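Local coordinates for D-aminoacyl-tRNA deacylase 1 (Homo sapiens, PDB 2OKV), which removes D-amino acids, and glycine mischarged onto tRNA(Ala), from aminoacyl-tRNAs as a homodimeric editing enzyme, and has also been implicated in DNA replication, at residues 3-8 and 50-55; 26-31 and 133-138; 40-45 and 110-115. One frame throughout, in Å; residues are numbered along the deposited sequence.

Contact 1 of 3, residues 3-8 and 50-55; sequences AVVQRV and LNLRVF
Arg7 holds CG anti to its own nitrogen (chi1 179°) and bends only at chi3 (75°), which swings its guanidinium toward the backbone of Val54. The contact joins strand 3-8, an inner strand of the mixed sheet of the D-aminoacyl-tRNA deacylase fold, to the chain leaving helix 39-51. Leu52 is the first residue past that helix, and Arg53 centres an inverse gamma turn. Val54 and Phe55 then form a classic beta bulge against the short strand 65-66. Val5 and Leu52 open the apolar part, with Val5 CG1 lying 3.8 Å from Leu52 CD1. The two side chains run past each other in opposite senses. Farther along, the aliphatic part of Arg7 lies against Val54 and Phe55 together. Its CD lies 3.7 Å from Val54 CG1. Its CG comes within 3.6 Å of Phe55 CE2. That ring is itself covered on one face by Val54 CG1, above its centre, and Tyr72 meets it edge-to-face. The charged end of Arg7 has two carbonyl partners, since NH2 also bonds to Asp138 O. This ties strand 3-8 to the corner after strand 131-137 as well. Toward Val54 the acceptor is tilted out of the guanidinium plane. Arg7 NH1 donates to Val54 O over 3.0 Å, close to the C=O direction but bent at the hydrogen (139°).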
ATOM      1  N   ALA B   3       4.680  -7.824  -2.059  1.00 40.20           N
ATOM      2  CA  ALA B   3       4.459  -6.614  -2.844  1.00 39.88           C
ATOM      3  C   ALA B   3       3.111  -5.991  -2.487  1.00 40.21           C
ATOM      4  O   ALA B   3       2.133  -6.707  -2.238  1.00 39.75           O
ATOM      5  CB  ALA B   3       4.507  -6.941  -4.346  1.00 40.64           C
ATOM      6  N   VAL B   4       3.075  -4.665  -2.428  1.00 39.84           N
ATOM      7  CA  VAL B   4       1.803  -3.946  -2.385  1.00 40.22           C
ATOM      8  C   VAL B   4       1.657  -3.264  -3.727  1.00 40.82           C
ATOM      9  O   VAL B   4       2.526  -2.513  -4.152  1.00 41.12           O
ATOM     10  CB  VAL B   4       1.694  -2.952  -1.211  1.00 40.16           C
ATOM     11  CG1 VAL B   4       0.431  -2.051  -1.372  1.00 39.36           C
ATOM     12  CG2 VAL B   4       1.645  -3.716   0.119  1.00 38.37           C
ATOM     13  N   VAL B   5       0.549  -3.558  -4.394  1.00 41.19           N
ATOM     14  CA  VAL B   5       0.290  -3.077  -5.737  1.00 41.37           C
ATOM     15  C   VAL B   5      -0.890  -2.117  -5.679  1.00 41.32           C
ATOM     16  O   VAL B   5      -1.974  -2.453  -5.164  1.00 40.94           O
ATOM     17  CB  VAL B   5      -0.026  -4.259  -6.687  1.00 41.66           C
ATOM     18  CG1 VAL B   5      -0.396  -3.752  -8.055  1.00 42.84           C
ATOM     19  CG2 VAL B   5       1.174  -5.220  -6.789  1.00 41.07           C
ATOM     20  N   GLN B   6      -0.680  -0.902  -6.168  1.00 41.30           N
ATOM     21  CA  GLN B   6      -1.760   0.086  -6.184  1.00 41.20           C
ATOM     22  C   GLN B   6      -2.047   0.498  -7.619  1.00 41.29           C
ATOM     23  O   GLN B   6      -1.128   0.842  -8.355  1.00 42.09           O
ATOM     24  CB  GLN B   6      -1.388   1.315  -5.343  1.00 40.75           C
ATOM     25  CG  GLN B   6      -1.286   1.009  -3.841  1.00 38.50           C
ATOM     26  CD  GLN B   6      -0.845   2.207  -3.013  1.00 41.72           C
ATOM     27  OE1 GLN B   6      -1.649   3.095  -2.698  1.00 40.31           O
ATOM     28  NE2 GLN B   6       0.438   2.207  -2.599  1.00 37.24           N
ATOM     29  N   ARG B   7      -3.316   0.472  -8.010  1.00 41.09           N
ATOM     30  CA  ARG B   7      -3.698   0.906  -9.349  1.00 41.01           C
ATOM     31  C   ARG B   7      -3.665   2.422  -9.353  1.00 40.98           C
ATOM     32  O   ARG B   7      -4.244   3.050  -8.478  1.00 40.59           O
ATOM     33  CB  ARG B   7      -5.102   0.412  -9.713  1.00 41.17           C
ATOM     34  CG  ARG B   7      -5.576   0.866 -11.098  1.00 41.27           C
ATOM     35  CD  ARG B   7      -6.936   0.302 -11.472  1.00 41.16           C
ATOM     36  NE  ARG B   7      -8.019   0.975 -10.755  1.00 42.13           N
ATOM     37  CZ  ARG B   7      -9.308   0.693 -10.896  1.00 43.09           C
ATOM     38  NH1 ARG B   7      -9.695  -0.283 -11.714  1.00 43.05           N
ATOM     39  NH2 ARG B   7     -10.214   1.379 -10.199  1.00 41.66           N
ATOM     40  N   VAL B   8      -3.010   3.013 -10.347  1.00 41.19           N
ATOM     41  CA  VAL B   8      -2.847   4.475 -10.357  1.00 41.53           C
ATOM     42  C   VAL B   8      -3.384   5.155 -11.624  1.00 41.99           C
ATOM     43  O   VAL B   8      -3.356   4.552 -12.725  1.00 41.33           O
ATOM     44  CB  VAL B   8      -1.367   4.888 -10.112  1.00 41.27           C
ATOM     45  CG1 VAL B   8      -0.887   4.397  -8.743  1.00 42.03           C
ATOM     46  CG2 VAL B   8      -0.445   4.388 -11.229  1.00 41.65           C
ATOM     47  N   LEU B  50       2.655  -8.833 -13.578  1.00 42.41           N
ATOM     48  CA  LEU B  50       2.362  -8.587 -14.984  1.00 42.56           C
ATOM     49  C   LEU B  50       0.998  -9.112 -15.397  1.00 43.11           C
ATOM     50  O   LEU B  50       0.367  -8.577 -16.308  1.00 43.69           O
ATOM     51  CB  LEU B  50       3.460  -9.193 -15.875  1.00 42.04           C
ATOM     52  CG  LEU B  50       4.803  -8.449 -15.845  1.00 40.37           C
ATOM     53  CD1 LEU B  50       5.819  -9.180 -16.701  1.00 40.09           C
ATOM     54  CD2 LEU B  50       4.661  -7.030 -16.345  1.00 39.95           C
ATOM     55  N   ASN B  51       0.542 -10.154 -14.710  1.00 43.24           N
ATOM     56  CA  ASN B  51      -0.726 -10.806 -15.040  1.00 43.64           C
ATOM     57  C   ASN B  51      -1.922 -10.435 -14.138  1.00 43.29           C
ATOM     58  O   ASN B  51      -3.062 -10.861 -14.381  1.00 42.58           O
ATOM     59  CB  ASN B  51      -0.478 -12.309 -15.152  1.00 44.09           C
ATOM     60  CG  ASN B  51       0.473 -12.652 -16.324  1.00 47.70           C
ATOM     61  OD1 ASN B  51       0.045 -12.689 -17.493  1.00 52.66           O
ATOM     62  ND2 ASN B  51       1.775 -12.881 -16.022  1.00 51.24           N
ATOM     63  N   LEU B  52      -1.666  -9.602 -13.126  1.00 42.76           N
ATOM     64  CA  LEU B  52      -2.687  -9.173 -12.174  1.00 43.06           C
ATOM     65  C   LEU B  52      -3.784  -8.330 -12.849  1.00 42.44           C
ATOM     66  O   LEU B  52      -3.520  -7.223 -13.342  1.00 42.36           O
ATOM     67  CB  LEU B  52      -2.035  -8.348 -11.064  1.00 43.47           C
ATOM     68  CG  LEU B  52      -2.597  -8.221  -9.634  1.00 44.06           C
ATOM     69  CD1 LEU B  52      -2.462  -6.791  -9.141  1.00 43.81           C
ATOM     70  CD2 LEU B  52      -3.978  -8.762  -9.428  1.00 44.05           C
ATOM     71  N   ARG B  53      -5.004  -8.847 -12.821  1.00 41.35           N
ATOM     72  CA  ARG B  53      -6.155  -8.235 -13.499  1.00 42.08           C
ATOM     73  C   ARG B  53      -6.831  -7.172 -12.630  1.00 42.16           C
ATOM     74  O   ARG B  53      -7.801  -7.448 -11.912  1.00 41.15           O
ATOM     75  CB  ARG B  53      -7.190  -9.297 -13.870  1.00 41.21           C
ATOM     76  CG  ARG B  53      -6.806 -10.283 -14.976  1.00 43.06           C
ATOM     77  CD  ARG B  53      -7.840 -11.460 -15.000  1.00 43.64           C
ATOM     78  NE  ARG B  53      -8.268 -11.806 -16.348  1.00 52.17           N
ATOM     79  CZ  ARG B  53      -9.542 -11.916 -16.744  1.00 54.42           C
ATOM     80  NH1 ARG B  53     -10.555 -11.713 -15.898  1.00 55.93           N
ATOM     81  NH2 ARG B  53      -9.808 -12.225 -18.004  1.00 55.08           N
ATOM     82  N   VAL B  54      -6.333  -5.952 -12.739  1.00 41.92           N
ATOM     83  CA  VAL B  54      -6.786  -4.859 -11.909  1.00 42.79           C
ATOM     84  C   VAL B  54      -7.522  -3.781 -12.735  1.00 42.63           C
ATOM     85  O   VAL B  54      -8.072  -2.817 -12.191  1.00 42.37           O
ATOM     86  CB  VAL B  54      -5.549  -4.342 -11.133  1.00 42.87           C
ATOM     87  CG1 VAL B  54      -5.174  -2.923 -11.487  1.00 44.55           C
ATOM     88  CG2 VAL B  54      -5.671  -4.622  -9.662  1.00 44.01           C
ATOM     89  N   PHE B  55      -7.545  -3.976 -14.054  1.00 42.24           N
ATOM     90  CA  PHE B  55      -8.140  -2.999 -14.976  1.00 42.46           C
ATOM     91  C   PHE B  55      -9.437  -3.477 -15.619  1.00 42.57           C
ATOM     92  O   PHE B  55      -9.691  -4.681 -15.704  1.00 41.00           O
ATOM     93  CB  PHE B  55      -7.116  -2.592 -16.045  1.00 42.32           C
ATOM     94  CG  PHE B  55      -5.873  -1.971 -15.468  1.00 42.50           C
ATOM     95  CD1 PHE B  55      -4.706  -2.720 -15.309  1.00 41.47           C
ATOM     96  CD2 PHE B  55      -5.879  -0.639 -15.048  1.00 43.84           C
ATOM     97  CE1 PHE B  55      -3.556  -2.147 -14.730  1.00 40.72           C
ATOM     98  CE2 PHE B  55      -4.728  -0.051 -14.477  1.00 40.24           C
ATOM     99  CZ  PHE B  55      -3.572  -0.819 -14.312  1.00 41.94           C
TER

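Contact 2 of 3, residues 26-31 and 133-138; sequences GICVLL and VHIQND
Cys28 and Ile135 face each other across the interface between two sheets, each with its CB directed at the other strand. The thiol of Cys28 stands anti to the backbone nitrogen (chi1 180°). Ile135 instead sends CG1 to the side of its own nitrogen (chi1 -58°) and then extends, so that the end of its longer branch meets the sulfur. Cys28 SG is 3.8 Å from Ile135 CD1 and 4.0 Å from Ile135 CG1. The sulfur therefore lies along the outer part of this branch and does not meet a single methyl alone. Val133, two residues earlier on the same strand, also points inward. Its CG1 reaches Cys28 SG at 4.2 Å, a looser touch. One sulfur thus meets two branched side chains of the opposing strand. Leu30 points the same way and adds some burial, but Leu30 CD1 stays 4.7 Å from Ile135 CD1. The contact is apolar and buried, and the backbones stay well apart: the CA atoms of Cys28 and Ile135 are 7.4 Å from each other. It is also close to the metal site. Cys28 and Val4 belong to the magnesium site seen in this structure, and the nearest atom of the Cys28 side chain is about 4 Å from the magnesium ion. Strand 26-32 lies between strands 2-8 and 73-78 in the mixed sheet. Strand 131-137 is at the edge of the three-stranded sheet within its own chain. There it pairs antiparallel with a strand of the second subunit, so this sheet continues across the dimer interface while packing against strands 2-8 and 26-32, with Ile135 on Gln6 and Val8.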
ATOM      1  N   GLY B  26      -1.547   3.030 -14.847  1.00 40.24           N
ATOM      2  CA  GLY B  26      -0.867   1.767 -14.655  1.00 40.78           C
ATOM      3  C   GLY B  26      -0.856   1.348 -13.195  1.00 41.54           C
ATOM      4  O   GLY B  26      -1.861   1.453 -12.487  1.00 41.13           O
ATOM      5  N   ILE B  27       0.302   0.907 -12.733  1.00 42.54           N
ATOM      6  CA  ILE B  27       0.406   0.269 -11.429  1.00 43.23           C
ATOM      7  C   ILE B  27       1.699   0.697 -10.700  1.00 43.39           C
ATOM      8  O   ILE B  27       2.752   0.788 -11.319  1.00 43.10           O
ATOM      9  CB  ILE B  27       0.210  -1.260 -11.677  1.00 44.57           C
ATOM     10  CG1 ILE B  27      -0.826  -1.882 -10.764  1.00 45.37           C
ATOM     11  CG2 ILE B  27       1.480  -2.088 -11.980  1.00 44.28           C
ATOM     12  CD1 ILE B  27      -1.413  -3.074 -11.378  1.00 44.36           C
ATOM     13  N   CYS B  28       1.587   1.013  -9.407  1.00 42.67           N
ATOM     14  CA  CYS B  28       2.747   1.286  -8.555  1.00 43.20           C
ATOM     15  C   CYS B  28       2.945   0.087  -7.647  1.00 42.94           C
ATOM     16  O   CYS B  28       2.036  -0.312  -6.924  1.00 43.37           O
ATOM     17  CB  CYS B  28       2.552   2.566  -7.707  1.00 42.84           C
ATOM     18  SG  CYS B  28       3.960   2.965  -6.611  1.00 44.54           S
ATOM     19  N   VAL B  29       4.136  -0.482  -7.695  1.00 42.80           N
ATOM     20  CA  VAL B  29       4.461  -1.673  -6.930  1.00 42.48           C
ATOM     21  C   VAL B  29       5.496  -1.296  -5.878  1.00 42.85           C
ATOM     22  O   VAL B  29       6.578  -0.779  -6.203  1.00 42.66           O
ATOM     23  CB  VAL B  29       5.031  -2.791  -7.845  1.00 42.92           C
ATOM     24  CG1 VAL B  29       5.370  -4.051  -7.029  1.00 41.86           C
ATOM     25  CG2 VAL B  29       4.046  -3.106  -8.981  1.00 42.61           C
ATOM     26  N   LEU B  30       5.148  -1.534  -4.617  1.00 42.25           N
ATOM     27  CA  LEU B  30       6.106  -1.429  -3.537  1.00 42.02           C
ATOM     28  C   LEU B  30       6.591  -2.827  -3.234  1.00 41.81           C
ATOM     29  O   LEU B  30       5.794  -3.694  -2.858  1.00 41.92           O
ATOM     30  CB  LEU B  30       5.461  -0.776  -2.314  1.00 42.23           C
ATOM     31  CG  LEU B  30       5.025   0.677  -2.560  1.00 42.64           C
ATOM     32  CD1 LEU B  30       4.044   1.134  -1.502  1.00 41.96           C
ATOM     33  CD2 LEU B  30       6.250   1.637  -2.601  1.00 42.47           C
ATOM     34  N   LEU B  31       7.897  -3.043  -3.394  1.00 41.67           N
ATOM     35  CA  LEU B  31       8.471  -4.396  -3.404  1.00 41.72           C
ATOM     36  C   LEU B  31       9.335  -4.716  -2.177  1.00 40.90           C
ATOM     37  O   LEU B  31      10.398  -4.100  -1.971  1.00 39.78           O
ATOM     38  CB  LEU B  31       9.302  -4.575  -4.667  1.00 41.64           C
ATOM     39  CG  LEU B  31       9.392  -5.894  -5.443  1.00 44.87           C
ATOM     40  CD1 LEU B  31      10.865  -6.216  -5.650  1.00 41.88           C
ATOM     41  CD2 LEU B  31       8.650  -7.095  -4.839  1.00 44.13           C
ATOM     42  N   VAL B 133       7.128   9.208  -2.928  1.00 38.44           N
ATOM     43  CA  VAL B 133       6.460   8.470  -3.968  1.00 38.72           C
ATOM     44  C   VAL B 133       5.038   8.999  -4.021  1.00 39.42           C
ATOM     45  O   VAL B 133       4.249   8.760  -3.101  1.00 38.85           O
ATOM     46  CB  VAL B 133       6.510   6.937  -3.692  1.00 38.76           C
ATOM     47  CG1 VAL B 133       6.003   6.160  -4.918  1.00 38.78           C
ATOM     48  CG2 VAL B 133       7.985   6.530  -3.339  1.00 38.48           C
ATOM     49  N   HIS B 134       4.748   9.773  -5.068  1.00 40.00           N
ATOM     50  CA  HIS B 134       3.436  10.371  -5.257  1.00 41.25           C
ATOM     51  C   HIS B 134       2.561   9.327  -5.938  1.00 41.19           C
ATOM     52  O   HIS B 134       2.849   8.893  -7.032  1.00 40.91           O
ATOM     53  CB  HIS B 134       3.538  11.647  -6.114  1.00 42.04           C
ATOM     54  CG  HIS B 134       4.314  12.758  -5.463  1.00 44.01           C
ATOM     55  ND1 HIS B 134       5.684  12.719  -5.297  1.00 48.49           N
ATOM     56  CD2 HIS B 134       3.910  13.939  -4.945  1.00 46.73           C
ATOM     57  CE1 HIS B 134       6.089  13.823  -4.694  1.00 47.78           C
ATOM     58  NE2 HIS B 134       5.032  14.587  -4.480  1.00 49.04           N
ATOM     59  N   ILE B 135       1.525   8.875  -5.247  1.00 41.46           N
ATOM     60  CA  ILE B 135       0.709   7.787  -5.743  1.00 40.94           C
ATOM     61  C   ILE B 135      -0.725   8.272  -5.856  1.00 41.31           C
ATOM     62  O   ILE B 135      -1.367   8.537  -4.833  1.00 41.94           O
ATOM     63  CB  ILE B 135       0.785   6.545  -4.805  1.00 40.74           C
ATOM     64  CG1 ILE B 135       2.244   6.079  -4.676  1.00 40.52           C
ATOM     65  CG2 ILE B 135      -0.103   5.409  -5.337  1.00 40.98           C
ATOM     66  CD1 ILE B 135       2.483   4.958  -3.685  1.00 41.09           C
ATOM     67  N   GLN B 136      -1.236   8.398  -7.086  1.00 40.66           N
ATOM     68  CA  GLN B 136      -2.653   8.728  -7.243  1.00 39.64           C
ATOM     69  C   GLN B 136      -3.432   7.427  -7.421  1.00 40.21           C
ATOM     70  O   GLN B 136      -3.628   6.946  -8.549  1.00 39.30           O
ATOM     71  CB  GLN B 136      -2.913   9.730  -8.383  1.00 39.98           C
ATOM     72  CG  GLN B 136      -4.385  10.225  -8.383  1.00 39.33           C
ATOM     73  CD  GLN B 136      -4.738  11.219  -9.473  1.00 40.18           C
ATOM     74  OE1 GLN B 136      -5.849  11.165 -10.051  1.00 43.03           O
ATOM     75  NE2 GLN B 136      -3.827  12.140  -9.756  1.00 35.88           N
ATOM     76  N   ASN B 137      -3.835   6.849  -6.286  1.00 39.21           N
ATOM     77  CA  ASN B 137      -4.470   5.544  -6.255  1.00 39.04           C
ATOM     78  C   ASN B 137      -5.890   5.655  -6.825  1.00 38.74           C
ATOM     79  O   ASN B 137      -6.729   6.359  -6.269  1.00 38.82           O
ATOM     80  CB  ASN B 137      -4.467   4.995  -4.823  1.00 39.51           C
ATOM     81  CG  ASN B 137      -4.870   3.513  -4.749  1.00 40.39           C
ATOM     82  OD1 ASN B 137      -5.717   3.051  -5.495  1.00 41.39           O
ATOM     83  ND2 ASN B 137      -4.241   2.771  -3.846  1.00 39.23           N
ATOM     84  N   ASP B 138      -6.122   4.960  -7.935  1.00 38.26           N
ATOM     85  CA  ASP B 138      -7.355   5.061  -8.739  1.00 38.28           C
ATOM     86  C   ASP B 138      -8.398   4.055  -8.276  1.00 37.99           C
ATOM     87  O   ASP B 138      -8.348   2.881  -8.666  1.00 37.90           O
ATOM     88  CB  ASP B 138      -6.982   4.817 -10.195  1.00 37.98           C
ATOM     89  CG  ASP B 138      -8.146   4.886 -11.131  1.00 38.25           C
ATOM     90  OD1 ASP B 138      -9.131   5.596 -10.847  1.00 38.06           O
ATOM     91  OD2 ASP B 138      -8.044   4.233 -12.189  1.00 38.64           O
TER

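Contact 3 of 3, residues 40-45 and 110-115; sequences KELEHM and LEQLRK
Leu42 is the first residue of helix segment 40-45 to touch helix segment 110-115. Its CG lies anti to the backbone nitrogen (chi1 -175°), which brings a methyl up to the stem of Gln112. Leu42 CD2 is 3.8 Å from Gln112 CB and 3.9 Å from Gln112 CG. The methyl thus rests on the aliphatic part of the glutamine and not on its amide. Leu42 also packs on Phe105, Ser108 and Phe109, one side of helix 99-116, and is buried. Glu43 comes next and meets the far end of the same glutamine. The Gln112 chain bends at chi2 (-63°), and its amide turns toward the stem of Glu43. Gln112 NE2 lies 3.8 Å from Glu43 CG and 4.2 Å from Glu43 CD. The carboxylate and amide planes stand 84° apart, nearly perpendicular. The carboxylate has its partner within its own helix, where Glu43 OE2 accepts a hydrogen bond from Gln39 NE2. Lys115 NZ is 6.9 Å from Glu43 OE2, so any attraction between these opposite charges would act at long range. Farther along, Met45 packs on Phe109. Gln112 therefore carries the second helix's share of the contact, with its stem against Leu42 CD2 and its amide beside Glu43. The CA atoms of Glu43 and Gln112 are 7.3 Å apart. The arrangement is a small, partly buried helix-helix contact, apolar at Leu42 and polar at Glu43, between the two long helices of this alpha/beta deacylase fold and away from its annotated sites.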
ATOM      1  N   LYS B  40      13.544 -18.150  -7.964  1.00 36.43           N
ATOM      2  CA  LYS B  40      12.168 -18.647  -8.079  1.00 37.40           C
ATOM      3  C   LYS B  40      11.126 -17.584  -7.686  1.00 37.68           C
ATOM      4  O   LYS B  40      10.162 -17.312  -8.418  1.00 38.63           O
ATOM      5  CB  LYS B  40      12.011 -19.915  -7.230  1.00 37.16           C
ATOM      6  CG  LYS B  40      10.686 -20.644  -7.410  1.00 38.82           C
ATOM      7  CD  LYS B  40      10.664 -21.941  -6.624  1.00 37.79           C
ATOM      8  CE  LYS B  40       9.258 -22.463  -6.492  1.00 41.43           C
ATOM      9  NZ  LYS B  40       9.256 -23.790  -5.827  1.00 42.15           N
ATOM     10  N   GLU B  41      11.313 -16.960  -6.533  1.00 38.00           N
ATOM     11  CA  GLU B  41      10.353 -15.953  -6.071  1.00 38.47           C
ATOM     12  C   GLU B  41      10.404 -14.712  -6.956  1.00 37.75           C
ATOM     13  O   GLU B  41       9.368 -14.129  -7.281  1.00 37.03           O
ATOM     14  CB  GLU B  41      10.659 -15.594  -4.631  1.00 39.07           C
ATOM     15  CG  GLU B  41      11.545 -16.665  -3.969  1.00 43.37           C
ATOM     16  CD  GLU B  41      10.796 -17.475  -2.990  1.00 46.67           C
ATOM     17  OE1 GLU B  41      10.058 -16.838  -2.221  1.00 50.55           O
ATOM     18  OE2 GLU B  41      10.938 -18.721  -2.970  1.00 47.07           O
ATOM     19  N   LEU B  42      11.611 -14.323  -7.358  1.00 37.67           N
ATOM     20  CA  LEU B  42      11.799 -13.206  -8.286  1.00 37.80           C
ATOM     21  C   LEU B  42      10.947 -13.428  -9.541  1.00 37.79           C
ATOM     22  O   LEU B  42      10.140 -12.573  -9.892  1.00 37.97           O
ATOM     23  CB  LEU B  42      13.280 -13.085  -8.659  1.00 37.37           C
ATOM     24  CG  LEU B  42      13.796 -11.932  -9.526  1.00 38.33           C
ATOM     25  CD1 LEU B  42      15.314 -11.841  -9.371  1.00 34.37           C
ATOM     26  CD2 LEU B  42      13.411 -12.115 -11.010  1.00 37.14           C
ATOM     27  N   GLU B  43      11.131 -14.577 -10.192  1.00 37.91           N
ATOM     28  CA  GLU B  43      10.391 -14.919 -11.424  1.00 38.22           C
ATOM     29  C   GLU B  43       8.884 -15.058 -11.207  1.00 38.08           C
ATOM     30  O   GLU B  43       8.079 -14.596 -12.029  1.00 37.14           O
ATOM     31  CB  GLU B  43      10.983 -16.173 -12.075  1.00 37.96           C
ATOM     32  CG  GLU B  43      12.393 -15.900 -12.604  1.00 37.08           C
ATOM     33  CD  GLU B  43      13.046 -17.052 -13.348  1.00 38.94           C
ATOM     34  OE1 GLU B  43      12.342 -18.019 -13.707  1.00 40.18           O
ATOM     35  OE2 GLU B  43      14.282 -16.977 -13.596  1.00 36.87           O
ATOM     36  N   HIS B  44       8.510 -15.670 -10.090  1.00 38.60           N
ATOM     37  CA  HIS B  44       7.089 -15.822  -9.740  1.00 39.28           C
ATOM     38  C   HIS B  44       6.399 -14.484  -9.464  1.00 39.40           C
ATOM     39  O   HIS B  44       5.275 -14.255  -9.912  1.00 38.92           O
ATOM     40  CB  HIS B  44       6.932 -16.779  -8.556  1.00 39.75           C
ATOM     41  CG  HIS B  44       7.036 -18.231  -8.923  1.00 42.65           C
ATOM     42  ND1 HIS B  44       8.067 -18.742  -9.686  1.00 45.81           N
ATOM     43  CD2 HIS B  44       6.241 -19.283  -8.618  1.00 45.22           C
ATOM     44  CE1 HIS B  44       7.900 -20.044  -9.837  1.00 45.33           C
ATOM     45  NE2 HIS B  44       6.801 -20.398  -9.196  1.00 46.54           N
ATOM     46  N   MET B  45       7.074 -13.591  -8.746  1.00 39.59           N
ATOM     47  CA  MET B  45       6.511 -12.270  -8.457  1.00 39.89           C
ATOM     48  C   MET B  45       6.349 -11.412  -9.722  1.00 40.22           C
ATOM     49  O   MET B  45       5.321 -10.752  -9.895  1.00 40.64           O
ATOM     50  CB  MET B  45       7.335 -11.530  -7.400  1.00 39.93           C
ATOM     51  CG  MET B  45       6.761 -10.170  -6.960  1.00 41.22           C
ATOM     52  SD  MET B  45       5.089 -10.269  -6.272  1.00 42.99           S
ATOM     53  CE  MET B  45       5.389 -10.831  -4.596  1.00 43.86           C
ATOM     54  N   LEU B 110      13.993  -5.989 -11.571  1.00 40.84           N
ATOM     55  CA  LEU B 110      13.547  -4.979 -12.540  1.00 41.97           C
ATOM     56  C   LEU B 110      13.891  -5.391 -13.954  1.00 41.82           C
ATOM     57  O   LEU B 110      13.119  -5.142 -14.883  1.00 41.52           O
ATOM     58  CB  LEU B 110      14.186  -3.622 -12.266  1.00 42.49           C
ATOM     59  CG  LEU B 110      13.530  -2.672 -11.278  1.00 45.06           C
ATOM     60  CD1 LEU B 110      14.349  -1.407 -11.343  1.00 47.74           C
ATOM     61  CD2 LEU B 110      12.060  -2.368 -11.588  1.00 47.88           C
ATOM     62  N   GLU B 111      15.056  -6.015 -14.119  1.00 41.75           N
ATOM     63  CA  GLU B 111      15.478  -6.486 -15.433  1.00 42.10           C
ATOM     64  C   GLU B 111      14.604  -7.634 -15.974  1.00 42.43           C
ATOM     65  O   GLU B 111      14.353  -7.684 -17.189  1.00 42.32           O
ATOM     66  CB  GLU B 111      16.980  -6.837 -15.427  1.00 42.11           C
ATOM     67  CG  GLU B 111      17.606  -7.130 -16.789  1.00 42.39           C
ATOM     68  CD  GLU B 111      17.574  -5.957 -17.783  1.00 42.56           C
ATOM     69  OE1 GLU B 111      17.263  -4.806 -17.409  1.00 43.04           O
ATOM     70  OE2 GLU B 111      17.864  -6.202 -18.969  1.00 46.15           O
ATOM     71  N   GLN B 112      14.141  -8.544 -15.104  1.00 42.78           N
ATOM     72  CA  GLN B 112      13.229  -9.627 -15.541  1.00 43.22           C
ATOM     73  C   GLN B 112      11.887  -9.032 -15.961  1.00 42.38           C
ATOM     74  O   GLN B 112      11.295  -9.454 -16.949  1.00 41.89           O
ATOM     75  CB  GLN B 112      12.982 -10.702 -14.460  1.00 43.70           C
ATOM     76  CG  GLN B 112      13.193 -12.211 -14.892  1.00 49.23           C
ATOM     77  CD  GLN B 112      12.262 -12.764 -15.989  1.00 54.67           C
ATOM     78  OE1 GLN B 112      12.191 -12.230 -17.100  1.00 57.88           O
ATOM     79  NE2 GLN B 112      11.590 -13.887 -15.691  1.00 52.47           N
ATOM     80  N   LEU B 113      11.412  -8.066 -15.178  1.00 42.03           N
ATOM     81  CA  LEU B 113      10.197  -7.324 -15.480  1.00 42.14           C
ATOM     82  C   LEU B 113      10.252  -6.673 -16.856  1.00 41.88           C
ATOM     83  O   LEU B 113       9.308  -6.795 -17.636  1.00 41.52           O
ATOM     84  CB  LEU B 113       9.971  -6.231 -14.433  1.00 42.09           C
ATOM     85  CG  LEU B 113       8.825  -6.200 -13.418  1.00 43.47           C
ATOM     86  CD1 LEU B 113       8.645  -4.764 -12.969  1.00 43.21           C
ATOM     87  CD2 LEU B 113       7.498  -6.763 -13.897  1.00 40.01           C
ATOM     88  N   ARG B 114      11.343  -5.957 -17.133  1.00 41.81           N
ATOM     89  CA  ARG B 114      11.542  -5.314 -18.433  1.00 42.47           C
ATOM     90  C   ARG B 114      11.637  -6.295 -19.601  1.00 42.51           C
ATOM     91  O   ARG B 114      11.074  -6.039 -20.669  1.00 42.54           O
ATOM     92  CB  ARG B 114      12.787  -4.442 -18.426  1.00 43.11           C
ATOM     93  CG  ARG B 114      12.736  -3.278 -17.470  1.00 44.83           C
ATOM     94  CD  ARG B 114      13.870  -2.331 -17.842  1.00 50.33           C
ATOM     95  NE  ARG B 114      14.665  -1.902 -16.700  1.00 53.10           N
ATOM     96  CZ  ARG B 114      14.411  -0.832 -15.958  1.00 54.38           C
ATOM     97  NH1 ARG B 114      13.354  -0.061 -16.217  1.00 56.61           N
ATOM     98  NH2 ARG B 114      15.215  -0.540 -14.947  1.00 51.43           N
ATOM     99  N   LYS B 115      12.349  -7.402 -19.421  1.00 42.48           N
ATOM    100  CA  LYS B 115      12.484  -8.356 -20.517  1.00 43.00           C
ATOM    101  C   LYS B 115      11.204  -9.161 -20.787  1.00 42.70           C
ATOM    102  O   LYS B 115      10.977  -9.600 -21.918  1.00 42.45           O
ATOM    103  CB  LYS B 115      13.717  -9.249 -20.342  1.00 43.77           C
ATOM    104  CG  LYS B 115      13.499 -10.603 -19.681  1.00 45.63           C
ATOM    105  CD  LYS B 115      14.740 -11.466 -19.907  1.00 47.55           C
ATOM    106  CE  LYS B 115      14.963 -12.483 -18.794  1.00 48.74           C
ATOM    107  NZ  LYS B 115      16.416 -12.863 -18.770  1.00 51.24           N
TER

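Overall arrangement
From the N terminus, strand 3-8 is followed by two strands of the three-stranded sheet, and then by strand 26-31, its neighbour in the mixed sheet. Helix 39-51 follows, holding segment 40-45, and its end enters segment 50-55. There contact 1 closes its loop back to strand 3-8. Segment 110-115 closes contact 3, and segment 133-138 closes contact 2 last. Contact 1 crosses both others, while contact 3 falls wholly within the span of contact 2. Contact 1 ties the mixed sheet to the chain after helix 39-51. Contact 2 joins that sheet to the one shared with the second subunit. Contact 3 pairs the two long helices. Leu50 packs on Leu113, linking contacts 1 and 3.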